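Local coordinates for protein enoyl-CoA hydratase/carnithine racemase (Magnetospirillum magneticum, PDB 4NEK) that probably shifts the double bond of 3-enoyl-CoA thioesters to the 2-position, at residues C[30-35]-C[81-86]; C[142-145]-C[151-154]. One frame throughout, in Å; residues are numbered along the deposited sequence.

Overall arrangement
The two contacts show how a crotonase-type fold joins helices to one another at different depths and sequence separations. Contact 1 comes first along the chain and pairs helices 29-44 and 79-88, with strand 50-54 of the mixed sheet falling between them in sequence. Contact 2 follows entirely after it and pairs helix 139-147 with helix 149-156, its immediate successor. Their centres lie 25 Å apart and their nearest atoms about 10 Å, so they do not touch. Contact 1 is nearer the middle of the chain, yet a second subunit packs on helix 79-88 beside it and directly on Pro-144 and Ala-152 of contact 2.

Contact 1 (C[30-35]-C[81-86]); sequences EMYAAL and DRFIRA
Phe-83 carries its side of this helix-helix contact almost alone, with its ring set between Tyr-32 and Leu-35, which sit one helical turn apart on helix 29-44. The leucine meets the ring through a methylene and a methyl. Leu-35 CB lies 3.6 Å from Phe-83 CE1, and beyond it CD1 of the same leucine rests over one face of the phenylalanine ring, displaced toward the rim. This is a CH-pi contact, with CD1 4.2 Å from the centroid of the Phe-83 ring and 17° off its normal. With CG anti to the backbone N (chi1 169°), the Phe-83 ring continues toward helix 29-44, where Tyr-32 and Leu-35 meet it.

The aromatic pair is neither stacked nor edge-to-face. Phe-83 CD2 meets the edge of the Tyr-32 ring close to its plane, 3.7 Å from Tyr-32 CD1. The ring planes are inclined at 49° with centroids 6.0 Å apart, an oblique pairing in which the two side chains cross at about a right angle. In this crotonase fold the leucine also packs on Val-5 and Val-16, so Leu-35 sits between strands 5-10 and 13-18 of the sheet and Phe-83 of helix 79-88. Cutting Phe-83 back to an alanine would probably open a gap between the helices and leave Leu-35 CD1 without its aromatic face.

Polar bonds lie at the margins. The tyrosine hydroxyl is hydrogen-bonded to Asn-64, which fixes the far end of that ring. Within helix 79-88, Arg-85 NE forms a salt bridge to Asp-81 OD1 at 3.0 Å, approaching from above the carboxylate plane, while Arg-85 NH2 is hydrogen-bonded to Thr-220 of a second subunit.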
ATOM      1  N   GLU C  30      22.725 -32.806 -11.033  1.00 34.54           N
ATOM      2  CA  GLU C  30      24.090 -32.476 -10.584  1.00 37.70           C
ATOM      3  C   GLU C  30      24.119 -31.168  -9.830  1.00 36.04           C
ATOM      4  O   GLU C  30      24.952 -31.029  -8.946  1.00 34.20           O
ATOM      5  CB  GLU C  30      25.173 -32.423 -11.681  1.00 42.70           C
ATOM      6  CG  GLU C  30      24.814 -31.581 -12.890  1.00 47.04           C
ATOM      7  CD  GLU C  30      25.826 -31.682 -14.036  1.00 54.85           C
ATOM      8  OE1 GLU C  30      26.963 -31.224 -13.785  1.00 57.39           O
ATOM      9  OE2 GLU C  30      25.502 -32.216 -15.163  1.00 66.45           O
HETATM   10  N   MSE C  31      23.196 -30.243 -10.143  1.00 29.96           N
HETATM   11  CA  MSE C  31      23.162 -28.949  -9.462  1.00 27.55           C
HETATM   12  C   MSE C  31      22.567 -29.113  -8.100  1.00 25.18           C
HETATM   13  O   MSE C  31      23.174 -28.693  -7.122  1.00 25.45           O
HETATM   14  CB  MSE C  31      22.400 -27.939 -10.254  1.00 28.03           C
HETATM   15  CG  MSE C  31      23.157 -27.685 -11.526  1.00 31.29           C
HETATM   16 SE   MSE C  31      22.153 -26.469 -12.715  1.00 41.84          SE
HETATM   17  CE  MSE C  31      22.372 -24.797 -11.689  1.00 40.99           C
ATOM     18  N   TYR C  32      21.465 -29.835  -8.001  1.00 24.44           N
ATOM     19  CA  TYR C  32      20.917 -30.175  -6.700  1.00 26.44           C
ATOM     20  C   TYR C  32      21.944 -30.791  -5.794  1.00 27.33           C
ATOM     21  O   TYR C  32      21.987 -30.499  -4.616  1.00 30.75           O
ATOM     22  CB  TYR C  32      19.732 -31.139  -6.810  1.00 27.99           C
ATOM     23  CG  TYR C  32      18.482 -30.493  -7.325  1.00 31.14           C
ATOM     24  CD1 TYR C  32      17.862 -29.467  -6.610  1.00 33.22           C
ATOM     25  CD2 TYR C  32      17.916 -30.884  -8.521  1.00 32.40           C
ATOM     26  CE1 TYR C  32      16.711 -28.867  -7.083  1.00 33.70           C
ATOM     27  CE2 TYR C  32      16.755 -30.309  -8.990  1.00 32.25           C
ATOM     28  CZ  TYR C  32      16.164 -29.297  -8.271  1.00 34.58           C
ATOM     29  OH  TYR C  32      15.043 -28.684  -8.783  1.00 38.38           O
ATOM     30  N   ALA C  33      22.749 -31.692  -6.332  1.00 28.56           N
ATOM     31  CA  ALA C  33      23.714 -32.415  -5.509  1.00 30.43           C
ATOM     32  C   ALA C  33      24.803 -31.452  -5.047  1.00 29.94           C
ATOM     33  O   ALA C  33      25.178 -31.451  -3.899  1.00 32.77           O
ATOM     34  CB  ALA C  33      24.315 -33.590  -6.283  1.00 26.91           C
ATOM     35  N   ALA C  34      25.331 -30.668  -5.967  1.00 27.08           N
ATOM     36  CA  ALA C  34      26.344 -29.700  -5.607  1.00 25.53           C
ATOM     37  C   ALA C  34      25.818 -28.682  -4.597  1.00 23.87           C
ATOM     38  O   ALA C  34      26.535 -28.305  -3.704  1.00 22.49           O
ATOM     39  CB  ALA C  34      26.846 -28.985  -6.853  1.00 24.51           C
ATOM     40  N   LEU C  35      24.561 -28.277  -4.739  1.00 24.49           N
ATOM     41  CA  LEU C  35      23.958 -27.328  -3.806  1.00 25.70           C
ATOM     42  C   LEU C  35      23.786 -27.928  -2.438  1.00 25.90           C
ATOM     43  O   LEU C  35      24.100 -27.299  -1.453  1.00 27.60           O
ATOM     44  CB  LEU C  35      22.595 -26.852  -4.300  1.00 26.48           C
ATOM     45  CG  LEU C  35      22.648 -25.998  -5.543  1.00 27.67           C
ATOM     46  CD1 LEU C  35      21.269 -25.865  -6.183  1.00 29.77           C
ATOM     47  CD2 LEU C  35      23.196 -24.644  -5.223  1.00 28.52           C
ATOM     48  N   ASP C  81      14.767 -33.371  -3.335  1.00 29.63           N
ATOM     49  CA  ASP C  81      14.274 -33.459  -1.983  1.00 34.36           C
ATOM     50  C   ASP C  81      15.416 -33.239  -0.972  1.00 33.50           C
ATOM     51  O   ASP C  81      15.268 -32.497  -0.015  1.00 30.89           O
ATOM     52  CB  ASP C  81      13.632 -34.833  -1.798  1.00 42.14           C
ATOM     53  CG  ASP C  81      12.930 -35.026  -0.428  1.00 45.18           C
ATOM     54  OD1 ASP C  81      12.400 -34.078   0.169  1.00 49.07           O
ATOM     55  OD2 ASP C  81      12.839 -36.198   0.014  1.00 59.06           O
ATOM     56  N   ARG C  82      16.581 -33.813  -1.231  1.00 34.97           N
ATOM     57  CA  ARG C  82      17.725 -33.629  -0.329  1.00 37.52           C
ATOM     58  C   ARG C  82      18.079 -32.134  -0.235  1.00 35.72           C
ATOM     59  O   ARG C  82      18.310 -31.595   0.837  1.00 36.33           O
ATOM     60  CB  ARG C  82      18.947 -34.424  -0.802  1.00 42.93           C
ATOM     61  CG  ARG C  82      19.743 -35.123   0.327  1.00 54.41           C
ATOM     62  CD  ARG C  82      20.923 -36.127  -0.094  1.00 63.41           C
ATOM     63  NE  ARG C  82      20.736 -36.820  -1.406  1.00 77.74           N
ATOM     64  CZ  ARG C  82      19.921 -37.870  -1.650  1.00 79.96           C
ATOM     65  NH1 ARG C  82      19.177 -38.400  -0.674  1.00 78.73           N
ATOM     66  NH2 ARG C  82      19.843 -38.391  -2.885  1.00 68.65           N
ATOM     67  N   PHE C  83      18.155 -31.461  -1.365  1.00 31.68           N
ATOM     68  CA  PHE C  83      18.505 -30.053  -1.357  1.00 30.69           C
ATOM     69  C   PHE C  83      17.522 -29.221  -0.542  1.00 29.57           C
ATOM     70  O   PHE C  83      17.908 -28.387   0.242  1.00 29.27           O
ATOM     71  CB  PHE C  83      18.528 -29.530  -2.789  1.00 32.15           C
ATOM     72  CG  PHE C  83      18.627 -28.065  -2.873  1.00 32.85           C
ATOM     73  CD1 PHE C  83      19.653 -27.407  -2.235  1.00 37.60           C
ATOM     74  CD2 PHE C  83      17.697 -27.341  -3.564  1.00 36.86           C
ATOM     75  CE1 PHE C  83      19.770 -26.036  -2.298  1.00 39.93           C
ATOM     76  CE2 PHE C  83      17.797 -25.959  -3.638  1.00 40.06           C
ATOM     77  CZ  PHE C  83      18.838 -25.305  -3.004  1.00 39.38           C
ATOM     78  N   ILE C  84      16.253 -29.434  -0.808  1.00 31.62           N
ATOM     79  CA  ILE C  84      15.196 -28.699  -0.165  1.00 34.61           C
ATOM     80  C   ILE C  84      15.281 -28.916   1.327  1.00 30.82           C
ATOM     81  O   ILE C  84      15.241 -27.961   2.096  1.00 28.74           O
ATOM     82  CB  ILE C  84      13.827 -29.162  -0.685  1.00 42.25           C
ATOM     83  CG1 ILE C  84      13.630 -28.753  -2.169  1.00 46.43           C
ATOM     84  CG2 ILE C  84      12.721 -28.544   0.143  1.00 43.84           C
ATOM     85  CD1 ILE C  84      12.624 -29.614  -2.951  1.00 45.67           C
ATOM     86  N   ARG C  85      15.457 -30.160   1.750  1.00 28.62           N
ATOM     87  CA  ARG C  85      15.598 -30.431   3.196  1.00 25.79           C
ATOM     88  C   ARG C  85      16.827 -29.771   3.763  1.00 26.27           C
ATOM     89  O   ARG C  85      16.784 -29.230   4.867  1.00 27.00           O
ATOM     90  CB  ARG C  85      15.577 -31.919   3.492  1.00 24.51           C
ATOM     91  CG  ARG C  85      14.205 -32.502   3.251  1.00 24.67           C
ATOM     92  CD  ARG C  85      14.157 -34.015   3.425  1.00 26.18           C
ATOM     93  NE  ARG C  85      12.822 -34.516   3.090  1.00 27.69           N
ATOM     94  CZ  ARG C  85      11.830 -34.705   3.948  1.00 29.64           C
ATOM     95  NH1 ARG C  85      12.026 -34.514   5.241  1.00 31.90           N
ATOM     96  NH2 ARG C  85      10.621 -35.090   3.504  1.00 32.05           N
ATOM     97  N   ALA C  86      17.920 -29.756   3.007  1.00 25.53           N
ATOM     98  CA  ALA C  86      19.122 -29.093   3.476  1.00 26.03           C
ATOM     99  C   ALA C  86      18.890 -27.621   3.779  1.00 26.74           C
ATOM    100  O   ALA C  86      19.402 -27.107   4.760  1.00 28.80           O
ATOM    101  CB  ALA C  86      20.251 -29.227   2.458  1.00 25.28           C
TER

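Contact 2 (C[142-145]-C[151-154]); sequences TMPA and RAAE
Ala-152 presses its methyl group against Met-143 and Pro-144, joining helices 149-156 and 139-147, two consecutive helices of the crotonase fold separated by a single residue in sequence. No hydrogen bond joins the two segments; the contact is van der Waals packing, small because one methyl supplies one side of it. The CA atoms of Pro-144 and Ala-152 are 5.3 Å apart, a close approach that suits a residue as small as alanine. Ala-152 CB meets backbone as much as side chain: it stands 3.8 Å from Pro-144 N and 4.0 Å from Met-143 CB. The flank of the proline ring contributes more distantly, through its CG.

The main chain itself is part of the surface here. A proline nitrogen carries no hydrogen, and helix 139-147 is kinked where Pro-144 N makes no bond to the preceding turn; the alanine methyl lies beside that nitrogen. Met-143, a selenomethionine, starts toward Ala-152 but turns off at its second torsion (chi2 -50°), and its side chain packs on Pro-111, Met-126 and Leu-172. Met-208 of a second subunit packs on both Pro-144 and Ala-152, bringing the subunit interface up to the junction of the two helices.

Charged groups gather away from the apolar touch, along helix 149-156. Arg-151 NH2 forms a salt bridge with Glu-168 of the second subunit, and Arg-151 NH1 also donates to the backbone oxygen of Asn-174 there. Within the helix, Arg-151 NH1 makes a salt bridge to Glu-154 OE2, met on the syn side at 2.6 Å, bent to an N-H...O angle of 134°.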
ATOM      1  N   THR C 142       3.531 -22.769   3.164  1.00 25.92           N
ATOM      2  CA  THR C 142       4.133 -21.459   3.334  1.00 24.62           C
ATOM      3  C   THR C 142       3.371 -20.367   2.560  1.00 26.57           C
ATOM      4  O   THR C 142       3.182 -19.287   3.103  1.00 31.09           O
ATOM      5  CB  THR C 142       5.564 -21.447   2.865  1.00 24.06           C
ATOM      6  OG1 THR C 142       5.625 -21.798   1.476  1.00 22.23           O
ATOM      7  CG2 THR C 142       6.382 -22.402   3.702  1.00 24.05           C
HETATM    8  N   MSE C 143       2.905 -20.631   1.331  1.00 24.43           N
HETATM    9  CA  MSE C 143       2.216 -19.588   0.580  1.00 25.83           C
HETATM   10  C   MSE C 143       0.936 -19.162   1.236  1.00 26.47           C
HETATM   11  O   MSE C 143       0.690 -17.978   1.379  1.00 24.07           O
HETATM   12  CB  MSE C 143       2.009 -19.896  -0.901  1.00 26.71           C
HETATM   13  CG  MSE C 143       3.340 -20.118  -1.572  1.00 32.08           C
HETATM   14 SE   MSE C 143       4.721 -18.674  -1.210  1.00 45.01          SE
HETATM   15  CE  MSE C 143       6.140 -19.940  -1.720  1.00 51.55           C
ATOM     16  N   PRO C 144       0.085 -20.121   1.636  1.00 28.32           N
ATOM     17  CA  PRO C 144      -1.152 -19.663   2.259  1.00 29.05           C
ATOM     18  C   PRO C 144      -0.882 -18.934   3.549  1.00 29.41           C
ATOM     19  O   PRO C 144      -1.571 -17.944   3.857  1.00 28.93           O
ATOM     20  CB  PRO C 144      -1.931 -20.952   2.517  1.00 29.83           C
ATOM     21  CG  PRO C 144      -1.388 -21.933   1.540  1.00 30.51           C
ATOM     22  CD  PRO C 144       0.057 -21.559   1.328  1.00 28.76           C
ATOM     23  N   ALA C 145       0.106 -19.395   4.310  1.00 29.28           N
ATOM     24  CA  ALA C 145       0.448 -18.713   5.564  1.00 30.35           C
ATOM     25  C   ALA C 145       0.887 -17.261   5.283  1.00 30.51           C
ATOM     26  O   ALA C 145       0.517 -16.359   6.008  1.00 28.48           O
ATOM     27  CB  ALA C 145       1.556 -19.447   6.294  1.00 30.18           C
ATOM     28  N   ARG C 151      -5.013 -15.272  -2.167  1.00 25.86           N
ATOM     29  CA  ARG C 151      -3.948 -14.779  -2.994  1.00 27.30           C
ATOM     30  C   ARG C 151      -3.004 -15.965  -3.326  1.00 26.18           C
ATOM     31  O   ARG C 151      -2.488 -16.030  -4.437  1.00 25.67           O
ATOM     32  CB  ARG C 151      -3.259 -13.571  -2.356  1.00 31.50           C
ATOM     33  CG  ARG C 151      -2.104 -13.011  -3.196  1.00 40.39           C
ATOM     34  CD  ARG C 151      -2.563 -12.154  -4.378  1.00 40.90           C
ATOM     35  NE  ARG C 151      -3.079 -10.853  -3.904  1.00 44.32           N
ATOM     36  CZ  ARG C 151      -4.065 -10.140  -4.468  1.00 44.43           C
ATOM     37  NH1 ARG C 151      -4.666 -10.556  -5.584  1.00 44.31           N
ATOM     38  NH2 ARG C 151      -4.451  -8.985  -3.917  1.00 45.11           N
ATOM     39  N   ALA C 152      -2.849 -16.917  -2.405  1.00 22.75           N
ATOM     40  CA  ALA C 152      -2.076 -18.111  -2.691  1.00 24.27           C
ATOM     41  C   ALA C 152      -2.745 -18.978  -3.731  1.00 25.27           C
ATOM     42  O   ALA C 152      -2.077 -19.646  -4.479  1.00 26.75           O
ATOM     43  CB  ALA C 152      -1.840 -18.926  -1.429  1.00 24.48           C
ATOM     44  N   ALA C 153      -4.061 -18.977  -3.794  1.00 25.79           N
ATOM     45  CA  ALA C 153      -4.746 -19.706  -4.857  1.00 26.08           C
ATOM     46  C   ALA C 153      -4.479 -19.127  -6.240  1.00 26.76           C
ATOM     47  O   ALA C 153      -4.458 -19.887  -7.182  1.00 28.32           O
ATOM     48  CB  ALA C 153      -6.256 -19.738  -4.619  1.00 26.69           C
ATOM     49  N   GLU C 154      -4.296 -17.813  -6.393  1.00 27.68           N
ATOM     50  CA  GLU C 154      -3.840 -17.285  -7.676  1.00 28.63           C
ATOM     51  C   GLU C 154      -2.506 -17.929  -8.102  1.00 26.76           C
ATOM     52  O   GLU C 154      -2.283 -18.220  -9.276  1.00 26.54           O
ATOM     53  CB  GLU C 154      -3.626 -15.790  -7.651  1.00 33.03           C
ATOM     54  CG  GLU C 154      -4.885 -14.959  -7.606  1.00 36.06           C
ATOM     55  CD  GLU C 154      -4.604 -13.447  -7.572  1.00 38.43           C
ATOM     56  OE1 GLU C 154      -3.753 -12.936  -8.342  1.00 42.69           O
ATOM     57  OE2 GLU C 154      -5.247 -12.743  -6.772  1.00 41.22           O
TER